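Local coordinates for odorant binding protein 4 (Chrysopa pallens, PDB 6JPM) that probably binds small odorant molecules as a secreted, mainly helical member of the PBP/GOBP family, at residues A[2-7]-A[76-81]; A[19-24]-A[47-52]; A[41-46]-A[100-105]; A[53-58]-A[68-73]; A[59-64]-A[91-96]. One frame throughout, in Å; residues are numbered along the deposited sequence.

In the fold
The chain opens with helix 4-22. Its first turn meets helix 76-89 in interaction 1, which closes a long loop. Interactions 2 and 4 both lie within that loop. Interaction 2 joins the end of helix 4-22 to helix 41-53. Interaction 4 links the chain just after helix 41-53 to the end of helix 64-70. Interaction 3 packs the start of helix 41-53 on helix 99-111, so it crosses interactions 1 and 2 and encloses interactions 4 and 5. Interaction 5 ties the hairpin strand 61-62 to the loop before helix 99-111 and crosses interactions 1 and 4. Interactions 2 and 3 share helix 41-53, with centres 8 Å apart.

Interaction 1: residues A[2-7]-A[76-81]; sequences LTEAQM and KKYQES
The backbones of 2-7 and 76-81 stay well apart, with the closest CA atoms, those of Glu-4 and Lys-77, at 9.4 Å. Long side chains therefore make the contact. Glu-4 reaches over with a chain that runs extended beyond CG, and its carboxylate meets the ammonium group of Lys-77. The two side chains cross at about a right angle. The charges pair as a salt bridge, but the position of NZ is doubtful because it sits too near the carboxylate in the model. The Lys-77 chain is bent, and its CD lies over one face of the neighbouring Tyr-78 ring, 3.6 Å above the plane and toward the rim. The Glu-4 to Lys-77 pair joins the first turn of helix 4-22 to the start of helix 76-89, at the surface of the helical PBP/GOBP fold. That first turn begins with a capping box. Gln-6 N donates to Thr-3 OG1 at 3.2 Å, and Thr-3 N donates to Gln-6 OE1 at 2.7 Å, in the carbonyl plane. Beside the charged pair, about one turn further along helix 4-22, Met-7 makes a Met-aromatic contact with Tyr-78. Met-7 SD is 4.9 Å from the centroid of the Tyr-78 ring, 45° off its normal. The bend at chi3 (63°) carries the methyl group CE to 3.9 Å from Tyr-78 CE2. Phe-117 meets the same Tyr-78 ring edge-to-face and also touches Met-7.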
# COMPACT_ATOMS: atom_id res chain seq x y z
N LEU A 2 -7.82 8.97 12.67
CA LEU A 2 -7.53 7.67 13.26
C LEU A 2 -6.29 7.75 14.14
O LEU A 2 -5.37 8.53 13.88
CB LEU A 2 -7.32 6.62 12.17
CG LEU A 2 -8.56 6.02 11.49
CD1 LEU A 2 -8.16 5.19 10.28
CD2 LEU A 2 -9.35 5.18 12.48
N THR A 3 -6.28 6.95 15.19
CA THR A 3 -5.07 6.77 15.97
C THR A 3 -4.15 5.79 15.27
O THR A 3 -4.56 5.02 14.41
CB THR A 3 -5.39 6.27 17.38
OG1 THR A 3 -5.93 4.94 17.30
CG2 THR A 3 -6.39 7.20 18.07
N GLU A 4 -2.87 5.82 15.66
CA GLU A 4 -1.92 4.87 15.09
C GLU A 4 -2.28 3.43 15.43
O GLU A 4 -2.04 2.52 14.63
CB GLU A 4 -0.50 5.19 15.56
CG GLU A 4 -0.07 6.63 15.31
CD GLU A 4 1.42 6.83 15.44
OE1 GLU A 4 2.17 5.84 15.25
OE2 GLU A 4 1.86 7.97 15.73
N ALA A 5 -2.86 3.21 16.61
CA ALA A 5 -3.22 1.86 17.01
C ALA A 5 -4.35 1.31 16.15
O ALA A 5 -4.36 0.12 15.82
CB ALA A 5 -3.61 1.84 18.49
N GLN A 6 -5.32 2.16 15.79
CA GLN A 6 -6.38 1.72 14.89
C GLN A 6 -5.84 1.44 13.50
O GLN A 6 -6.31 0.52 12.83
CB GLN A 6 -7.49 2.77 14.82
CG GLN A 6 -8.27 2.96 16.10
CD GLN A 6 -8.97 4.30 16.15
OE1 GLN A 6 -8.34 5.34 15.93
NE2 GLN A 6 -10.26 4.29 16.42
N MET A 7 -4.84 2.22 13.06
CA MET A 7 -4.20 1.98 11.78
C MET A 7 -3.47 0.64 11.76
O MET A 7 -3.60 -0.13 10.81
CB MET A 7 -3.22 3.12 11.47
CG MET A 7 -3.66 4.05 10.38
SD MET A 7 -2.37 5.26 10.05
CE MET A 7 -1.03 4.21 9.50
N LYS A 76 -1.78 12.89 12.06
CA LYS A 76 -1.07 14.04 11.51
C LYS A 76 0.40 13.73 11.26
O LYS A 76 1.01 14.32 10.36
CB LYS A 76 -1.20 15.25 12.45
CG LYS A 76 -0.71 15.01 13.86
CD LYS A 76 -0.07 16.27 14.44
CE LYS A 76 -1.03 17.46 14.40
NZ LYS A 76 -2.20 17.30 15.32
N LYS A 77 0.97 12.79 11.98
CA LYS A 77 2.39 12.50 11.72
C LYS A 77 2.58 11.85 10.35
O LYS A 77 3.68 11.88 9.87
CB LYS A 77 3.00 11.68 12.85
CG LYS A 77 2.42 10.30 13.06
CD LYS A 77 3.44 9.21 12.75
CE LYS A 77 4.19 8.68 13.95
NZ LYS A 77 3.93 7.23 14.13
N TYR A 78 1.52 11.35 9.74
CA TYR A 78 1.62 10.67 8.43
C TYR A 78 1.08 11.58 7.34
O TYR A 78 1.50 11.43 6.22
CB TYR A 78 0.84 9.35 8.45
CG TYR A 78 1.52 8.22 9.17
CD1 TYR A 78 2.70 7.70 8.70
CD2 TYR A 78 1.00 7.69 10.33
CE1 TYR A 78 3.35 6.68 9.35
CE2 TYR A 78 1.64 6.65 11.00
CZ TYR A 78 2.82 6.15 10.50
OH TYR A 78 3.47 5.13 11.12
N GLN A 79 0.28 12.56 7.72
CA GLN A 79 -0.38 13.46 6.74
C GLN A 79 0.61 14.09 5.75
O GLN A 79 0.42 13.98 4.58
CB GLN A 79 -1.17 14.53 7.46
CG GLN A 79 -2.56 14.71 6.88
CD GLN A 79 -3.60 14.42 7.91
OE1 GLN A 79 -3.31 14.23 9.07
NE2 GLN A 79 -4.85 14.41 7.49
N GLU A 80 1.66 14.69 6.24
CA GLU A 80 2.58 15.39 5.33
C GLU A 80 3.36 14.39 4.49
O GLU A 80 3.52 14.64 3.30
CB GLU A 80 3.51 16.27 6.15
CG GLU A 80 4.26 17.25 5.31
CD GLU A 80 4.63 18.54 6.02
OE1 GLU A 80 5.14 19.44 5.35
OE2 GLU A 80 4.38 18.63 7.24
N SER A 81 3.85 13.31 5.10
CA SER A 81 4.66 12.32 4.36
C SER A 81 3.81 11.63 3.30
O SER A 81 4.33 11.39 2.27
CB SER A 81 5.32 11.33 5.26
OG SER A 81 4.41 10.78 6.16

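Interaction 2: residues A[19-24]-A[47-52]; sequences QPKTKV and MNCILE
Thr-22 N and Lys-23 N both bond to Gln-19 O, at 3.2 Å and 2.8 Å, and in this closing turn of helix 4-22, Lys-21 and Thr-22 face Cys-49 of helix 41-53. The contact is built round a disulfide of this PBP/GOBP fold. Cys-49 SG, trans to the main-chain N (chi1 -179°), is bonded to Cys-18 SG, one residue before the segment 19-24. The two touches between the segments themselves are loose. Thr-22 CG2 lies 4.4 Å from Cys-49 CB. Thr-22 OG1 is used elsewhere, bonded to Cys-18 O. Lys-21 is exposed, and its chain is extended except for one bend at chi3. Lys-23 then takes positive phi (64°) and the helix ends. The turn is braced by Gln-19, whose NE2 donates to Val-24 O at 3.1 Å from above the carbonyl plane and also bonds to Asp-26. Gln-19 OE1 accepts from Arg-15. At the exposed end of the contact, Lys-21 NZ stops 4.3 Å from Cys-49 SG.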
# COMPACT_ATOMS: atom_id res chain seq x y z
N GLN A 19 -3.43 -12.14 2.75
CA GLN A 19 -2.34 -13.10 2.62
C GLN A 19 -2.86 -14.48 2.22
O GLN A 19 -2.33 -15.04 1.24
CB GLN A 19 -1.50 -13.14 3.90
CG GLN A 19 -0.45 -14.26 3.90
CD GLN A 19 0.56 -14.16 5.05
OE1 GLN A 19 0.24 -13.62 6.12
NE2 GLN A 19 1.76 -14.66 4.84
N PRO A 20 -3.86 -15.08 2.87
CA PRO A 20 -4.37 -16.38 2.41
C PRO A 20 -4.95 -16.34 1.01
O PRO A 20 -4.96 -17.37 0.33
CB PRO A 20 -5.46 -16.74 3.43
CG PRO A 20 -5.33 -15.80 4.54
CD PRO A 20 -4.59 -14.60 4.06
N LYS A 21 -5.47 -15.20 0.57
CA LYS A 21 -6.06 -15.13 -0.76
C LYS A 21 -5.01 -15.17 -1.85
O LYS A 21 -5.30 -15.64 -2.96
CB LYS A 21 -6.89 -13.85 -0.86
CG LYS A 21 -7.73 -13.73 -2.11
CD LYS A 21 -8.53 -12.43 -2.11
CE LYS A 21 -9.35 -12.26 -0.83
NZ LYS A 21 -10.18 -11.01 -0.84
N THR A 22 -3.81 -14.74 -1.53
CA THR A 22 -2.75 -14.62 -2.54
C THR A 22 -1.61 -15.61 -2.32
O THR A 22 -0.84 -15.71 -3.21
CB THR A 22 -2.20 -13.19 -2.57
OG1 THR A 22 -1.60 -12.86 -1.32
CG2 THR A 22 -3.25 -12.19 -2.97
N LYS A 23 -1.49 -16.19 -1.13
CA LYS A 23 -0.42 -17.12 -0.73
C LYS A 23 0.96 -16.47 -0.74
O LYS A 23 1.98 -17.18 -0.82
CB LYS A 23 -0.42 -18.37 -1.60
CG LYS A 23 -1.70 -19.16 -1.47
CD LYS A 23 -1.82 -19.77 -0.11
CE LYS A 23 -0.95 -21.01 -0.03
NZ LYS A 23 -0.91 -21.73 -1.33
N VAL A 24 1.03 -15.15 -0.64
CA VAL A 24 2.30 -14.51 -0.38
C VAL A 24 2.85 -15.06 0.94
O VAL A 24 2.07 -15.40 1.84
CB VAL A 24 2.10 -12.98 -0.36
CG1 VAL A 24 1.19 -12.56 0.80
CG2 VAL A 24 3.42 -12.25 -0.33
N MET A 47 -0.17 -6.98 -2.76
CA MET A 47 -0.22 -5.50 -2.79
C MET A 47 -1.50 -5.02 -3.50
O MET A 47 -2.10 -4.09 -3.04
CB MET A 47 1.04 -4.88 -3.39
CG MET A 47 2.29 -4.96 -2.50
SD MET A 47 2.05 -4.98 -0.73
CE MET A 47 1.54 -3.30 -0.45
N ASN A 48 -1.90 -5.67 -4.58
CA ASN A 48 -3.15 -5.33 -5.29
C ASN A 48 -4.35 -5.52 -4.34
O ASN A 48 -5.16 -4.68 -4.27
CB ASN A 48 -3.32 -6.12 -6.57
CG ASN A 48 -4.53 -5.62 -7.33
OD1 ASN A 48 -4.60 -4.49 -7.72
ND2 ASN A 48 -5.51 -6.46 -7.46
N CYS A 49 -4.38 -6.65 -3.67
CA CYS A 49 -5.44 -6.99 -2.70
C CYS A 49 -5.47 -5.93 -1.60
O CYS A 49 -6.48 -5.49 -1.33
CB CYS A 49 -5.22 -8.37 -2.09
SG CYS A 49 -6.49 -8.86 -0.91
N ILE A 50 -4.33 -5.57 -1.04
CA ILE A 50 -4.29 -4.60 0.05
C ILE A 50 -4.83 -3.25 -0.42
O ILE A 50 -5.71 -2.66 0.21
CB ILE A 50 -2.86 -4.47 0.60
CG1 ILE A 50 -2.45 -5.70 1.44
CG2 ILE A 50 -2.71 -3.17 1.39
CD1 ILE A 50 -3.34 -5.98 2.67
N LEU A 51 -4.30 -2.76 -1.54
CA LEU A 51 -4.68 -1.43 -2.01
C LEU A 51 -6.09 -1.41 -2.59
O LEU A 51 -6.76 -0.38 -2.53
CB LEU A 51 -3.66 -0.92 -3.03
CG LEU A 51 -2.31 -0.55 -2.40
CD1 LEU A 51 -1.21 -0.58 -3.45
CD2 LEU A 51 -2.41 0.85 -1.72
N GLU A 52 -6.57 -2.52 -3.15
CA GLU A 52 -8.00 -2.58 -3.48
C GLU A 52 -8.85 -2.52 -2.22
O GLU A 52 -9.85 -1.80 -2.17
CB GLU A 52 -8.31 -3.86 -4.27
CG GLU A 52 -8.03 -3.77 -5.77
CD GLU A 52 -8.50 -5.02 -6.51
OE1 GLU A 52 -8.96 -5.96 -5.83
OE2 GLU A 52 -8.39 -5.07 -7.75

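Interaction 3: residues A[41-46]-A[100-105]; sequences KKMMCY and PAYNFA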
# COMPACT_ATOMS: atom_id res chain seq x y z
N LYS A 41 4.55 -12.98 -8.50
CA LYS A 41 3.11 -12.68 -8.67
C LYS A 41 2.35 -12.67 -7.34
O LYS A 41 1.48 -11.88 -7.23
CB LYS A 41 2.53 -13.61 -9.74
CG LYS A 41 1.06 -13.94 -9.69
CD LYS A 41 0.61 -14.56 -10.99
CE LYS A 41 -0.73 -15.24 -10.92
NZ LYS A 41 -0.95 -16.16 -12.07
N LYS A 42 2.71 -13.53 -6.39
CA LYS A 42 2.03 -13.57 -5.07
C LYS A 42 2.24 -12.26 -4.31
O LYS A 42 1.32 -11.77 -3.79
CB LYS A 42 2.42 -14.79 -4.23
CG LYS A 42 2.22 -16.14 -4.88
CD LYS A 42 2.56 -17.28 -3.98
CE LYS A 42 3.91 -17.89 -4.25
NZ LYS A 42 5.05 -17.02 -3.92
N MET A 43 3.44 -11.73 -4.30
CA MET A 43 3.73 -10.45 -3.63
C MET A 43 2.95 -9.34 -4.35
O MET A 43 2.39 -8.56 -3.69
CB MET A 43 5.22 -10.16 -3.71
CG MET A 43 5.66 -8.95 -2.97
SD MET A 43 5.48 -9.09 -1.23
CE MET A 43 4.10 -8.02 -0.93
N MET A 44 2.96 -9.36 -5.68
CA MET A 44 2.25 -8.36 -6.52
C MET A 44 0.75 -8.41 -6.26
O MET A 44 0.19 -7.40 -5.99
CB MET A 44 2.55 -8.53 -8.01
CG MET A 44 3.93 -8.09 -8.38
SD MET A 44 4.38 -7.92 -10.09
CE MET A 44 3.48 -9.25 -10.86
N CYS A 45 0.18 -9.59 -6.25
CA CYS A 45 -1.27 -9.75 -6.03
C CYS A 45 -1.64 -9.40 -4.59
O CYS A 45 -2.66 -8.88 -4.42
CB CYS A 45 -1.79 -11.06 -6.61
SG CYS A 45 -1.66 -11.03 -8.41
N TYR A 46 -0.74 -9.63 -3.64
CA TYR A 46 -0.99 -9.23 -2.24
C TYR A 46 -1.12 -7.71 -2.18
O TYR A 46 -2.01 -7.27 -1.60
CB TYR A 46 0.07 -9.75 -1.28
CG TYR A 46 -0.03 -9.19 0.11
CD1 TYR A 46 -0.92 -9.71 1.02
CD2 TYR A 46 0.75 -8.12 0.51
CE1 TYR A 46 -1.00 -9.21 2.30
CE2 TYR A 46 0.69 -7.62 1.79
CZ TYR A 46 -0.21 -8.16 2.68
OH TYR A 46 -0.33 -7.68 3.92
N PRO A 100 0.32 -2.66 -11.37
CA PRO A 100 0.15 -1.28 -10.97
C PRO A 100 0.17 -1.08 -9.45
O PRO A 100 0.82 -0.24 -9.04
CB PRO A 100 -1.16 -0.86 -11.62
CG PRO A 100 -1.33 -1.82 -12.74
CD PRO A 100 -0.72 -3.11 -12.26
N ALA A 101 -0.57 -1.88 -8.70
CA ALA A 101 -0.55 -1.68 -7.25
C ALA A 101 0.82 -1.99 -6.65
O ALA A 101 1.29 -1.29 -5.75
CB ALA A 101 -1.63 -2.52 -6.58
N TYR A 102 1.46 -3.05 -7.14
CA TYR A 102 2.80 -3.40 -6.68
C TYR A 102 3.78 -2.28 -7.00
O TYR A 102 4.56 -1.85 -6.14
CB TYR A 102 3.23 -4.69 -7.34
CG TYR A 102 4.67 -5.07 -7.14
CD1 TYR A 102 5.08 -5.74 -5.98
CD2 TYR A 102 5.62 -4.83 -8.13
CE1 TYR A 102 6.41 -6.13 -5.81
CE2 TYR A 102 6.94 -5.20 -7.96
CZ TYR A 102 7.33 -5.85 -6.80
OH TYR A 102 8.65 -6.22 -6.65
N ASN A 103 3.77 -1.79 -8.25
CA ASN A 103 4.69 -0.72 -8.63
C ASN A 103 4.41 0.55 -7.86
O ASN A 103 5.35 1.24 -7.44
CB ASN A 103 4.60 -0.46 -10.14
CG ASN A 103 5.27 -1.54 -10.95
OD1 ASN A 103 6.26 -2.13 -10.51
ND2 ASN A 103 4.73 -1.83 -12.14
N PHE A 104 3.14 0.91 -7.69
CA PHE A 104 2.76 2.03 -6.84
C PHE A 104 3.31 1.85 -5.43
O PHE A 104 3.87 2.79 -4.85
CB PHE A 104 1.23 2.16 -6.83
CG PHE A 104 0.71 3.29 -5.96
CD1 PHE A 104 1.01 4.62 -6.25
CD2 PHE A 104 -0.10 3.01 -4.86
CE1 PHE A 104 0.51 5.67 -5.45
CE2 PHE A 104 -0.58 4.04 -4.06
CZ PHE A 104 -0.27 5.37 -4.36
N ALA A 105 3.16 0.65 -4.85
CA ALA A 105 3.63 0.40 -3.49
C ALA A 105 5.14 0.56 -3.37
O ALA A 105 5.64 1.14 -2.40
CB ALA A 105 3.21 -0.99 -3.03
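Tyr-102 has CG trans to its main-chain N (chi1 171°) and Met-44 has CG trans to its carbonyl carbon (chi1 -73°), and together these settings lay the methionine chain over one face of the tyrosine ring. Met-44 CG makes the closest touch, 3.3 Å from Tyr-102 CG and offset toward the rim. It is a CH-pi contact, with Met-44 CG 3.6 Å from the centroid of the Tyr-102 ring and 23° off the normal. Met-44 SD follows over the same face, 4.3 Å from the centroid of that ring, as a Met-aromatic contact. The chain thus covers the ring with two successive atoms. The backbones are very near here: the CA atoms of Met-44 and Tyr-102 are 5.0 Å apart. This is where the start of helix 41-53 packs on helix 99-111 in the interior of the PBP/GOBP fold. A disulfide joins Cys-45 to Cys-98, just before helix 99-111, although the CB of Cys-45 points away from 100-105. Met-43 adds an apolar touch, with its CG 4.1 Å from Tyr-102 CE1. Its chain crosses the tyrosine at about a right angle. Phe-37 and Asp-39, from the loop before helix 41-53, also touch Tyr-102.

Interaction 4: residues A[53-58]-A[68-73]; sequences TMKIIK and EQQMPT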
# COMPACT_ATOMS: atom_id res chain seq x y z
N THR A 53 -8.45 -3.25 -1.18
CA THR A 53 -9.21 -3.24 0.07
C THR A 53 -9.21 -1.86 0.71
O THR A 53 -10.21 -1.46 1.30
CB THR A 53 -8.63 -4.28 1.02
OG1 THR A 53 -8.74 -5.56 0.41
CG2 THR A 53 -9.37 -4.29 2.36
N MET A 54 -8.11 -1.11 0.58
CA MET A 54 -8.09 0.27 1.05
C MET A 54 -8.84 1.21 0.12
O MET A 54 -8.98 2.40 0.46
CB MET A 54 -6.65 0.76 1.19
CG MET A 54 -5.84 0.02 2.26
SD MET A 54 -4.08 0.43 2.11
CE MET A 54 -4.04 2.08 2.82
N LYS A 55 -9.30 0.73 -1.04
CA LYS A 55 -9.99 1.50 -2.08
C LYS A 55 -9.07 2.52 -2.75
O LYS A 55 -9.56 3.37 -3.51
CB LYS A 55 -11.24 2.20 -1.53
CG LYS A 55 -12.33 1.19 -1.16
CD LYS A 55 -13.50 1.86 -0.46
CE LYS A 55 -13.17 2.19 0.99
NZ LYS A 55 -14.40 2.54 1.76
N ILE A 56 -7.76 2.44 -2.52
CA ILE A 56 -6.79 3.33 -3.15
C ILE A 56 -6.54 2.92 -4.60
O ILE A 56 -6.28 3.77 -5.46
CB ILE A 56 -5.50 3.34 -2.31
CG1 ILE A 56 -5.78 3.93 -0.92
CG2 ILE A 56 -4.38 4.11 -3.01
CD1 ILE A 56 -6.17 5.42 -0.95
N ILE A 57 -6.57 1.62 -4.89
CA ILE A 57 -6.40 1.10 -6.25
C ILE A 57 -7.72 0.50 -6.72
O ILE A 57 -8.35 -0.28 -6.00
CB ILE A 57 -5.27 0.06 -6.32
CG1 ILE A 57 -3.88 0.70 -6.20
CG2 ILE A 57 -5.37 -0.76 -7.60
CD1 ILE A 57 -3.47 1.57 -7.39
N LYS A 58 -8.14 0.87 -7.92
CA LYS A 58 -9.37 0.34 -8.48
C LYS A 58 -9.11 0.00 -9.94
O LYS A 58 -8.70 0.87 -10.72
CB LYS A 58 -10.50 1.37 -8.34
CG LYS A 58 -11.85 0.91 -8.82
CD LYS A 58 -12.93 1.91 -8.42
CE LYS A 58 -12.57 3.33 -8.88
NZ LYS A 58 -12.49 3.47 -10.37
N GLU A 68 -8.10 11.40 -1.56
CA GLU A 68 -8.42 12.68 -0.92
C GLU A 68 -9.39 12.52 0.25
O GLU A 68 -9.26 13.22 1.25
CB GLU A 68 -8.99 13.65 -1.96
CG GLU A 68 -7.94 14.13 -2.95
CD GLU A 68 -8.56 14.77 -4.18
OE1 GLU A 68 -9.68 15.31 -4.07
OE2 GLU A 68 -7.92 14.72 -5.25
N GLN A 69 -10.34 11.59 0.16
CA GLN A 69 -11.24 11.36 1.28
C GLN A 69 -10.48 10.88 2.51
O GLN A 69 -10.82 11.24 3.64
CB GLN A 69 -12.33 10.34 0.92
CG GLN A 69 -13.51 10.27 1.89
CD GLN A 69 -13.25 9.43 3.15
OE1 GLN A 69 -12.23 8.75 3.27
NE2 GLN A 69 -14.19 9.47 4.09
N GLN A 70 -9.44 10.07 2.30
CA GLN A 70 -8.82 9.35 3.41
C GLN A 70 -7.64 10.09 4.03
O GLN A 70 -7.30 9.81 5.18
CB GLN A 70 -8.42 7.96 2.92
CG GLN A 70 -9.65 7.18 2.45
CD GLN A 70 -9.33 5.88 1.74
OE1 GLN A 70 -8.19 5.43 1.72
NE2 GLN A 70 -10.36 5.27 1.16
N MET A 71 -7.04 11.04 3.31
CA MET A 71 -6.01 11.89 3.91
C MET A 71 -6.43 12.51 5.25
O MET A 71 -5.59 12.53 6.16
CB MET A 71 -5.60 12.98 2.92
CG MET A 71 -4.69 12.52 1.79
SD MET A 71 -2.98 12.26 2.30
CE MET A 71 -2.86 13.47 3.62
N PRO A 72 -7.65 13.04 5.43
CA PRO A 72 -8.01 13.57 6.75
C PRO A 72 -8.21 12.50 7.83
O PRO A 72 -8.33 12.87 9.00
CB PRO A 72 -9.31 14.34 6.48
CG PRO A 72 -9.84 13.80 5.22
CD PRO A 72 -8.63 13.43 4.41
N THR A 73 -8.27 11.22 7.48
CA THR A 73 -8.33 10.20 8.52
C THR A 73 -6.95 9.78 9.02
O THR A 73 -6.87 9.00 9.97
CB THR A 73 -9.08 8.96 8.02
OG1 THR A 73 -8.43 8.45 6.84
CG2 THR A 73 -10.52 9.30 7.70
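The carboxamide of Gln-70 is the flat group here, and it meets Met-54, Lys-55 and Ile-56 in three different ways. Met-54 O approaches NE2 close to the amide plane. Ile-56 CD1 lies well off that plane, 3.3 Å from Gln-70 OE1. Lys-55 CE is on the other side of the plane, 4.2 Å from Gln-70 NE2. The side chain of Gln-70 is extended beyond CG (chi2 170°), which lets its amide span the distance from the end of helix 64-70. Gln-70 NE2 donates to Met-54 O at 3.3 Å. The donor is nearly along the C=O axis, but the N-H is bent from the line, with an angle of 148°. The acceptor belongs to the turn that ends helix 41-53. There Lys-55 takes positive phi (67°) in a Schellman motif, and the chain goes on to strand 57-58. The contact thus joins two helix ends of the PBP/GOBP fold, with the short hairpin between them in sequence. Ile-56 also packs on Leu-51, and Met-54 on Met-14 of helix 4-22. Gln-70 OE1 sits 3.4 Å from Met-54 O, and two acceptors cannot bond. The amide has both its N and its O near one carbonyl, and the nearby oxygen probably offsets part of what the N-H gains.

Interaction 5: residues A[59-64]-A[91-96]; sequences NGKLDM and SADTGD
The short antiparallel hairpin of strands 57-58 and 61-62 meets, through Leu-62, the carboxylate of Asp-93 in the loop between helices 76-89 and 99-111. Leu-62 N donates to Asp-93 OD2 at 2.8 Å. The bond is almost straight, 176° at the hydrogen. It uses the anti side of the carboxylate oxygen, 16° out of the carboxylate plane. Asp-93 has chi1 55°, which places CG between its backbone N and carbonyl carbon and turns the carboxylate to the strand. The same oxygen packs against carbon: Leu-62 CB is 3.4 Å and Lys-61 CG 3.8 Å from Asp-93 OD2. The ammonium end of Lys-61 leads away, and NZ stays 5.5 Å from Asp-93 OD2, so the opposite charges are near but do not touch. A second link may run through water. One water lies 2.7 Å from Gly-60 O and 2.6 Å from Asp-93 O, and may bridge the two carbonyls, although more acceptors lie in reach than it has protons to give. Beyond the contact, Leu-62 packs on Phe-104 and Asp-93 on Pro-100, both of helix 99-111. A weak bond from Thr-94 N to Ala-92 O closes the turn at Asp-93. The aspartate that ties the hairpin to this loop of the helical PBP/GOBP fold is thus the centre of an inverse gamma turn.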
# COMPACT_ATOMS: atom_id res chain seq x y z
N ASN A 59 -9.31 -1.26 -10.31
CA ASN A 59 -9.05 -1.73 -11.67
C ASN A 59 -7.64 -1.34 -12.11
O ASN A 59 -7.43 -0.85 -13.22
CB ASN A 59 -10.08 -1.18 -12.66
CG ASN A 59 -11.49 -1.60 -12.32
OD1 ASN A 59 -12.32 -0.77 -11.96
ND2 ASN A 59 -11.78 -2.88 -12.46
N GLY A 60 -6.68 -1.51 -11.22
CA GLY A 60 -5.30 -1.26 -11.58
C GLY A 60 -4.92 0.20 -11.69
O GLY A 60 -3.87 0.52 -12.25
N LYS A 61 -5.75 1.10 -11.18
CA LYS A 61 -5.45 2.54 -11.29
C LYS A 61 -5.68 3.28 -9.98
O LYS A 61 -6.62 3.02 -9.31
CB LYS A 61 -6.27 3.16 -12.42
CG LYS A 61 -6.04 4.64 -12.67
CD LYS A 61 -6.91 5.17 -13.77
CE LYS A 61 -6.49 6.51 -14.31
NZ LYS A 61 -6.75 7.54 -13.31
N LEU A 62 -4.78 4.19 -9.67
CA LEU A 62 -4.87 5.03 -8.47
C LEU A 62 -6.16 5.84 -8.51
O LEU A 62 -6.43 6.47 -9.49
CB LEU A 62 -3.63 5.92 -8.41
CG LEU A 62 -3.56 6.86 -7.22
CD1 LEU A 62 -3.64 6.10 -5.91
CD2 LEU A 62 -2.30 7.69 -7.27
N ASP A 63 -6.98 5.72 -7.48
CA ASP A 63 -8.24 6.47 -7.39
C ASP A 63 -7.97 7.72 -6.56
O ASP A 63 -8.05 7.64 -5.37
CB ASP A 63 -9.38 5.64 -6.80
CG ASP A 63 -10.69 6.40 -6.72
OD1 ASP A 63 -10.65 7.59 -6.87
OD2 ASP A 63 -11.70 5.79 -6.52
N MET A 64 -7.62 8.81 -7.23
CA MET A 64 -7.29 10.05 -6.54
C MET A 64 -8.43 10.57 -5.67
O MET A 64 -8.19 11.35 -4.75
CB MET A 64 -6.86 11.13 -7.54
CG MET A 64 -5.47 10.92 -8.13
SD MET A 64 -4.14 10.77 -6.90
CE MET A 64 -4.46 12.16 -5.82
N SER A 91 1.84 8.57 -10.73
CA SER A 91 1.88 7.91 -12.02
C SER A 91 2.68 6.61 -11.99
O SER A 91 2.96 6.04 -13.05
CB SER A 91 2.46 8.85 -13.09
OG SER A 91 1.60 9.96 -13.28
N ALA A 92 3.05 6.12 -10.81
CA ALA A 92 3.77 4.86 -10.72
C ALA A 92 2.87 3.64 -10.86
O ALA A 92 3.37 2.52 -10.79
CB ALA A 92 4.54 4.77 -9.38
N ASP A 93 1.56 3.83 -11.02
CA ASP A 93 0.64 2.70 -11.14
C ASP A 93 0.61 2.18 -12.58
O ASP A 93 -0.40 2.26 -13.29
CB ASP A 93 -0.75 3.10 -10.64
CG ASP A 93 -1.30 4.33 -11.37
OD1 ASP A 93 -0.52 5.07 -12.00
OD2 ASP A 93 -2.53 4.56 -11.29
N THR A 94 1.74 1.61 -12.98
CA THR A 94 1.93 1.12 -14.36
C THR A 94 1.93 -0.41 -14.45
O THR A 94 2.20 -1.06 -13.48
CB THR A 94 3.21 1.69 -14.98
OG1 THR A 94 4.33 1.15 -14.30
CG2 THR A 94 3.26 3.20 -14.91
N GLY A 95 1.64 -0.90 -15.64
CA GLY A 95 1.65 -2.33 -15.93
C GLY A 95 0.28 -2.96 -16.03
O GLY A 95 -0.68 -2.29 -16.15
N ASP A 96 0.28 -4.27 -15.95
CA ASP A 96 -0.92 -5.10 -16.14
C ASP A 96 -1.32 -5.83 -14.87
O ASP A 96 -0.47 -6.22 -14.12
CB ASP A 96 -0.64 -6.08 -17.27
CG ASP A 96 -1.74 -7.06 -17.64
OD1 ASP A 96 -2.91 -6.67 -17.67
OD2 ASP A 96 -1.40 -8.19 -17.91
O HOH W 1 -2.87 2.26 -14.08